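PDB 3T0Y: response regulator from Caulobacter vibrioides, which probably mimics a sigma factor in a phosphorylation-controlled partner switch, its sigma-like domains, which make up this fragment, binding an anti-sigma factor. Local coordinates for residues F122-V125 / E126-I129; G37-A40 / T41-Y45; D131-A134 / E135-E139. All blocks are in the same frame, centred on the assembly; numbering follows the deposited sequence. Where two conformers were deposited one is given.

Interaction 1: F122-V125 / E126-I129; sequences FGEV and ERLI
Glu124 and Arg127, three residues apart, carry a salt bridge on the outer side of the first turns of helix 122-140. The two side chains run alongside each other, and the NE-H of Arg127, rather than its terminal nitrogens, meets Glu124 OE1 at 3.0 Å, at the guanidinium edge. The bond is nearly straight at NE, and it uses the syn side of OE1 but approaches 34° out of the carboxylate plane. A bend at chi2 of Glu124 (70°) turns the carboxylate forward, toward Arg127. Glu124 CG, placed by chi1, lies 4.0 Å from Leu128 CD1. On another side, Val125 CG1 lies 4.0 Å from Ile129 CD1, one turn on, the two side chains pointing the same way. In the modelled conformer of Glu126, one of two, CG touches the Phe122 ring at 3.5 Å from CE2. Backbone bonds of regular helical spacing underlie these contacts, among them Leu128 N to Glu124 O at 2.9 Å. Asp121 OD1 accepts from Glu124 N, which ties the helix start to the preceding turn. Val125 packs on Ala115 of helix 111-118 and Leu128 on helix 95-106, consistent with the second helix of a sigma-like helix-turn-helix.

Interaction 2: G37-A40 / T41-Y45; sequences GDQA and TGDHY
Just after Gly37, whose positive phi of 119° takes the chain out of helix 25-36, Asp38 reaches forward to Thr41. Its OD2 is gripped twice, by Thr41 N at 2.8 Å and by Thr41 OG1, which donates, at 2.7 Å; the two donors come from opposite faces of the carboxylate plane. With chi1 at 69°, CG lies between the backbone N and the carbonyl carbon, turning the carboxylate toward the amide of the first turn. Asp38 is thus the N-cap of helix 39-54 in the sigma2-like part of the protein, and its negative charge would be expected to suit the positive end of the helix dipole. Thr41 OG1 has a second partner in Arg98. Gln39 follows, bent at chi2 (60°), which swings its amide over Asp43: NE2 donates to OD1 at 3.1 Å, from above the carboxylate plane. Arg29 completes this pair, since Asp43 OD2 forms a salt bridge with it and Gln39 NE2 also bonds its carbonyl O. The Gln39 O accepts from Asp43 N at 2.7 Å. Ala40 O in turn takes the amide of His44 at 3.0 Å, while the Ala40 methyl packs on Tyr45 of the second subunit.

Interaction 3: D131-A134 / E135-E139; sequences DAQA and EIDAE
Gln133 and Asp137, one turn apart, are brought together by different choices at chi1. In Gln133 CG is anti to the backbone N (-173°) and the chain then bends at chi2, which carries the amide forward along the helix; in Asp137 CG sits beside its own backbone N (-69°), which leans the carboxylate back to meet it. The two flat groups cross with their planes only 18° apart. The amide is probably turned over in the model, and the atom placed as OE1 lies 3.1 Å from Asp137 OD1; a hydrogen bond from the amide nitrogen is possible with the group reversed, but it is not established. Gln133 CG lies 3.7 Å from Asp137 OD2. Beneath them run the usual helical bonds: Gln133 O accepts from Asp137 N at 2.9 Å and Asp131 O from Glu135 N at 2.9 Å, with Ala134 O taking Ala138 N at 3.0 Å. At 136-139 the helix widens into a pi-type turn.

The other faces of the helix are used differently. Ala132 and Ile136, one turn apart, both pack on Phe101 of helix 95-106, while the carboxylate of Asp131 is bonded to Ser97 of the same helix. Glu135 leans toward Arg92 and Ile93, and Glu139 forms a salt bridge with Arg92. Glu135 OE1 lies 2.4 Å from Glu139 OE2, so one of the two acids is probably protonated. Glu139 also packs on Pro95 of the second subunit, and Gln133 touches the backbone of the partner protein's chain. An apolar strip on the domain core, with acidic residues on a neighbouring face, marks the C-terminal part of helix 122-140, probably the second helix of the helix-turn-helix in the sigma-like domain.

Along the chain interaction 2 comes first, at the start of helix 39-54 in the sigma2-like range, followed by interactions 1 and 3, successive parts of helix 122-140 in the sigma-like range. The centres of interactions 1 and 3 are about 14 Å apart, one near the beginning of that helix and the other near its end. Interaction 2 lies about 22 Å from interaction 1 and about 19 Å from interaction 3, centre to centre, and touches neither. Helix 95-106 is a common neighbour of all three. Interactions 2 and 3 both meet the second subunit and the partner protein, consistent with both sigma-like parts contributing to recognition.

Interaction 1: F122-V125 / E126-I129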
loop_
_atom_site.group_PDB
_atom_site.type_symbol
_atom_site.label_atom_id
_atom_site.label_comp_id
_atom_site.label_asym_id
_atom_site.label_seq_id
_atom_site.Cartn_x
_atom_site.Cartn_y
_atom_site.Cartn_z
ATOM N N PHE C 122 -21.409 7.400 4.343
ATOM C CA PHE C 122 -21.292 7.902 2.980
ATOM C C PHE C 122 -20.328 9.063 2.878
ATOM O O PHE C 122 -19.576 9.165 1.915
ATOM C CB PHE C 122 -22.669 8.330 2.435
ATOM C CG PHE C 122 -22.615 8.870 1.047
ATOM C CD1 PHE C 122 -22.491 8.018 -0.040
ATOM C CD2 PHE C 122 -22.654 10.235 0.820
ATOM C CE1 PHE C 122 -22.424 8.523 -1.334
ATOM C CE2 PHE C 122 -22.575 10.744 -0.471
ATOM C CZ PHE C 122 -22.456 9.891 -1.542
ATOM N N GLY C 123 -20.372 9.965 3.856
ATOM C CA GLY C 123 -19.525 11.150 3.828
ATOM C C GLY C 123 -18.066 10.754 3.863
ATOM O O GLY C 123 -17.232 11.342 3.175
ATOM N N GLU C 124 -17.767 9.730 4.659
ATOM C CA GLU C 124 -16.417 9.184 4.734
ATOM C C GLU C 124 -15.986 8.725 3.338
ATOM O O GLU C 124 -14.868 8.993 2.900
ATOM C CB GLU C 124 -16.377 8.024 5.735
ATOM C CG GLU C 124 -15.099 7.202 5.747
ATOM C CD GLU C 124 -13.890 7.944 6.322
ATOM O OE1 GLU C 124 -13.934 9.195 6.419
ATOM O OE2 GLU C 124 -12.885 7.270 6.671
ATOM N N VAL C 125 -16.886 8.058 2.621
ATOM C CA VAL C 125 -16.559 7.604 1.273
ATOM C C VAL C 125 -16.253 8.742 0.293
ATOM O O VAL C 125 -15.307 8.637 -0.484
ATOM C CB VAL C 125 -17.671 6.717 0.676
ATOM C CG1 VAL C 125 -17.473 6.566 -0.836
ATOM C CG2 VAL C 125 -17.649 5.378 1.352
ATOM N N GLU C 126 -17.046 9.818 0.295
ATOM C CA GLU C 126 -16.773 10.946 -0.596
ATOM C C GLU C 126 -15.480 11.648 -0.173
ATOM O O GLU C 126 -14.727 12.133 -1.001
ATOM C CB GLU C 126 -17.947 11.937 -0.637
ATOM C CG GLU C 126 -19.254 11.378 -1.239
ATOM C CD GLU C 126 -19.207 11.199 -2.763
ATOM O OE1 GLU C 126 -18.519 10.274 -3.244
ATOM O OE2 GLU C 126 -19.875 11.974 -3.486
ATOM N N ARG C 127 -15.229 11.688 1.130
ATOM C CA ARG C 127 -13.996 12.292 1.622
ATOM C C ARG C 127 -12.836 11.527 1.020
ATOM O O ARG C 127 -11.922 12.106 0.424
ATOM C CB ARG C 127 -13.920 12.221 3.158
ATOM C CG ARG C 127 -12.620 12.786 3.738
ATOM C CD ARG C 127 -12.482 12.566 5.253
ATOM N NE ARG C 127 -11.885 11.273 5.610
ATOM C CZ ARG C 127 -10.608 10.942 5.402
ATOM N NH1 ARG C 127 -9.773 11.791 4.811
ATOM N NH2 ARG C 127 -10.168 9.745 5.773
ATOM N N LEU C 128 -12.893 10.206 1.188
ATOM C CA LEU C 128 -11.834 9.315 0.746
ATOM C C LEU C 128 -11.557 9.472 -0.739
ATOM O O LEU C 128 -10.419 9.574 -1.147
ATOM C CB LEU C 128 -12.184 7.872 1.095
ATOM C CG LEU C 128 -11.941 7.556 2.568
ATOM C CD1 LEU C 128 -12.502 6.186 2.924
ATOM C CD2 LEU C 128 -10.443 7.630 2.854
ATOM N N ILE C 129 -12.603 9.497 -1.547
ATOM C CA ILE C 129 -12.436 9.694 -2.979
ATOM C C ILE C 129 -11.888 11.092 -3.254
ATOM O O ILE C 129 -11.133 11.306 -4.210
ATOM C CB ILE C 129 -13.771 9.574 -3.717
ATOM C CG1 ILE C 129 -14.311 8.141 -3.649
ATOM C CG2 ILE C 129 -13.601 10.001 -5.166
ATOM C CD1 ILE C 129 -15.776 8.045 -4.133
#

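Interaction 2: G37-A40 / T41-Y45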
loop_
_atom_site.group_PDB
_atom_site.type_symbol
_atom_site.label_atom_id
_atom_site.label_comp_id
_atom_site.label_asym_id
_atom_site.label_seq_id
_atom_site.Cartn_x
_atom_site.Cartn_y
_atom_site.Cartn_z
ATOM N N GLY C 37 1.387 4.207 4.463
ATOM C CA GLY C 37 0.045 4.046 4.975
ATOM C C GLY C 37 -0.357 2.709 5.538
ATOM O O GLY C 37 -1.253 2.650 6.385
ATOM N N ASP C 38 0.263 1.645 5.042
ATOM C CA ASP C 38 0.049 0.304 5.569
ATOM C C ASP C 38 1.171 -0.632 5.113
ATOM O O ASP C 38 2.020 -0.250 4.291
ATOM C CB ASP C 38 -1.341 -0.245 5.194
ATOM C CG ASP C 38 -1.491 -0.536 3.698
ATOM O OD1 ASP C 38 -2.616 -0.888 3.274
ATOM O OD2 ASP C 38 -0.504 -0.427 2.946
ATOM N N GLN C 39 1.177 -1.853 5.651
ATOM C CA GLN C 39 2.287 -2.774 5.424
ATOM C C GLN C 39 2.303 -3.285 3.991
ATOM O O GLN C 39 3.368 -3.505 3.424
ATOM C CB GLN C 39 2.231 -3.958 6.401
ATOM C CG GLN C 39 3.588 -4.628 6.633
ATOM C CD GLN C 39 4.627 -3.654 7.215
ATOM O OE1 GLN C 39 4.572 -3.305 8.403
ATOM N NE2 GLN C 39 5.568 -3.198 6.368
ATOM N N ALA C 40 1.126 -3.469 3.404
ATOM C CA ALA C 40 1.046 -3.933 2.017
ATOM C C ALA C 40 1.665 -2.923 1.057
ATOM O O ALA C 40 2.489 -3.274 0.207
ATOM C CB ALA C 40 -0.396 -4.214 1.621
ATOM N N THR C 41 1.258 -1.664 1.196
ATOM C CA THR C 41 1.820 -0.593 0.401
ATOM C C THR C 41 3.333 -0.470 0.688
ATOM O O THR C 41 4.148 -0.354 -0.249
ATOM C CB THR C 41 1.097 0.742 0.666
ATOM O OG1 THR C 41 -0.318 0.573 0.469
ATOM C CG2 THR C 41 1.594 1.815 -0.288
ATOM N N GLY C 42 3.714 -0.546 1.965
ATOM C CA GLY C 42 5.128 -0.419 2.333
ATOM C C GLY C 42 5.991 -1.545 1.756
ATOM O O GLY C 42 7.065 -1.309 1.191
ATOM N N ASP C 43 5.509 -2.780 1.888
ATOM C CA ASP C 43 6.193 -3.928 1.318
ATOM C C ASP C 43 6.262 -3.841 -0.196
ATOM O O ASP C 43 7.217 -4.298 -0.798
ATOM C CB ASP C 43 5.517 -5.231 1.747
ATOM C CG ASP C 43 5.676 -5.500 3.229
ATOM O OD1 ASP C 43 6.454 -4.769 3.867
ATOM O OD2 ASP C 43 5.057 -6.448 3.761
ATOM N N HIS C 44 5.258 -3.261 -0.825
ATOM C CA HIS C 44 5.333 -3.075 -2.271
ATOM C C HIS C 44 6.580 -2.261 -2.634
ATOM O O HIS C 44 7.318 -2.599 -3.565
ATOM C CB HIS C 44 4.078 -2.378 -2.807
ATOM C CG HIS C 44 4.283 -1.735 -4.146
ATOM N ND1 HIS C 44 4.365 -2.462 -5.319
ATOM C CD2 HIS C 44 4.448 -0.436 -4.496
ATOM C CE1 HIS C 44 4.555 -1.635 -6.334
ATOM N NE2 HIS C 44 4.613 -0.401 -5.862
ATOM N N TYR C 45 6.824 -1.192 -1.875
ATOM C CA TYR C 45 7.897 -0.256 -2.199
ATOM C C TYR C 45 9.276 -0.814 -1.842
ATOM O O TYR C 45 10.267 -0.567 -2.531
ATOM C CB TYR C 45 7.654 1.097 -1.515
ATOM C CG TYR C 45 6.725 1.985 -2.299
ATOM C CD1 TYR C 45 7.119 2.504 -3.533
ATOM C CD2 TYR C 45 5.450 2.284 -1.831
ATOM C CE1 TYR C 45 6.276 3.315 -4.272
ATOM C CE2 TYR C 45 4.589 3.105 -2.563
ATOM C CZ TYR C 45 5.017 3.616 -3.784
ATOM O OH TYR C 45 4.201 4.434 -4.517
#

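Interaction 3: D131-A134 / E135-E139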
loop_
_atom_site.group_PDB
_atom_site.type_symbol
_atom_site.label_atom_id
_atom_site.label_comp_id
_atom_site.label_asym_id
_atom_site.label_seq_id
_atom_site.Cartn_x
_atom_site.Cartn_y
_atom_site.Cartn_z
ATOM N N ASP C 131 -9.870 12.855 -1.271
ATOM C CA ASP C 131 -8.438 12.745 -0.953
ATOM C C ASP C 131 -7.634 12.064 -2.061
ATOM O O ASP C 131 -6.552 12.527 -2.398
ATOM C CB ASP C 131 -8.231 11.989 0.370
ATOM C CG ASP C 131 -6.768 11.816 0.711
ATOM O OD1 ASP C 131 -6.134 12.822 1.096
ATOM O OD2 ASP C 131 -6.245 10.687 0.590
ATOM N N ALA C 132 -8.142 10.952 -2.604
ATOM C CA ALA C 132 -7.464 10.292 -3.713
ATOM C C ALA C 132 -7.389 11.229 -4.918
ATOM O O ALA C 132 -6.374 11.293 -5.616
ATOM C CB ALA C 132 -8.153 8.977 -4.086
ATOM N N GLN C 133 -8.462 11.970 -5.159
ATOM C CA GLN C 133 -8.440 12.930 -6.248
ATOM C C GLN C 133 -7.386 13.995 -5.972
ATOM O O GLN C 133 -6.646 14.408 -6.869
ATOM C CB GLN C 133 -9.801 13.592 -6.429
ATOM C CG GLN C 133 -9.848 14.485 -7.665
ATOM C CD GLN C 133 -9.567 13.718 -8.959
ATOM O OE1 GLN C 133 -8.445 13.725 -9.475
ATOM N NE2 GLN C 133 -10.590 13.058 -9.485
ATOM N N ALA C 134 -7.322 14.433 -4.720
ATOM C CA ALA C 134 -6.327 15.420 -4.314
ATOM C C ALA C 134 -4.931 14.917 -4.627
ATOM O O ALA C 134 -4.128 15.618 -5.241
ATOM C CB ALA C 134 -6.449 15.725 -2.828
ATOM N N GLU C 135 -4.647 13.694 -4.196
ATOM C CA GLU C 135 -3.336 13.115 -4.412
ATOM C C GLU C 135 -3.028 13.028 -5.910
ATOM O O GLU C 135 -1.939 13.392 -6.354
ATOM C CB GLU C 135 -3.235 11.745 -3.731
ATOM C CG GLU C 135 -1.989 10.959 -4.064
ATOM C CD GLU C 135 -0.708 11.728 -3.771
ATOM O OE1 GLU C 135 0.342 11.350 -4.338
ATOM O OE2 GLU C 135 -0.752 12.705 -2.988
ATOM N N ILE C 136 -3.988 12.556 -6.693
ATOM C CA ILE C 136 -3.793 12.455 -8.136
ATOM C C ILE C 136 -3.481 13.819 -8.755
ATOM O O ILE C 136 -2.613 13.931 -9.614
ATOM C CB ILE C 136 -5.030 11.863 -8.840
ATOM C CG1 ILE C 136 -5.410 10.522 -8.207
ATOM C CG2 ILE C 136 -4.759 11.693 -10.317
ATOM C CD1 ILE C 136 -6.633 9.876 -8.817
ATOM N N ASP C 137 -4.178 14.859 -8.308
ATOM C CA ASP C 137 -4.006 16.177 -8.909
ATOM C C ASP C 137 -2.676 16.812 -8.513
ATOM O O ASP C 137 -2.070 17.540 -9.299
ATOM C CB ASP C 137 -5.185 17.100 -8.574
ATOM C CG ASP C 137 -6.486 16.674 -9.271
ATOM O OD1 ASP C 137 -6.416 15.910 -10.270
ATOM O OD2 ASP C 137 -7.578 17.105 -8.821
ATOM N N ALA C 138 -2.213 16.515 -7.302
ATOM C CA ALA C 138 -0.975 17.102 -6.798
ATOM C C ALA C 138 0.285 16.488 -7.414
ATOM O O ALA C 138 1.126 17.206 -7.968
ATOM C CB ALA C 138 -0.925 17.031 -5.271
ATOM N N GLU C 139 0.414 15.164 -7.333
ATOM C CA GLU C 139 1.658 14.501 -7.732
ATOM C C GLU C 139 1.478 13.453 -8.835
ATOM O O GLU C 139 2.376 13.246 -9.660
ATOM C CB GLU C 139 2.316 13.837 -6.513
ATOM C CG GLU C 139 2.273 14.659 -5.215
ATOM C CD GLU C 139 2.622 13.815 -3.991
ATOM O OE1 GLU C 139 3.122 14.370 -2.982
ATOM O OE2 GLU C 139 2.401 12.583 -4.044
#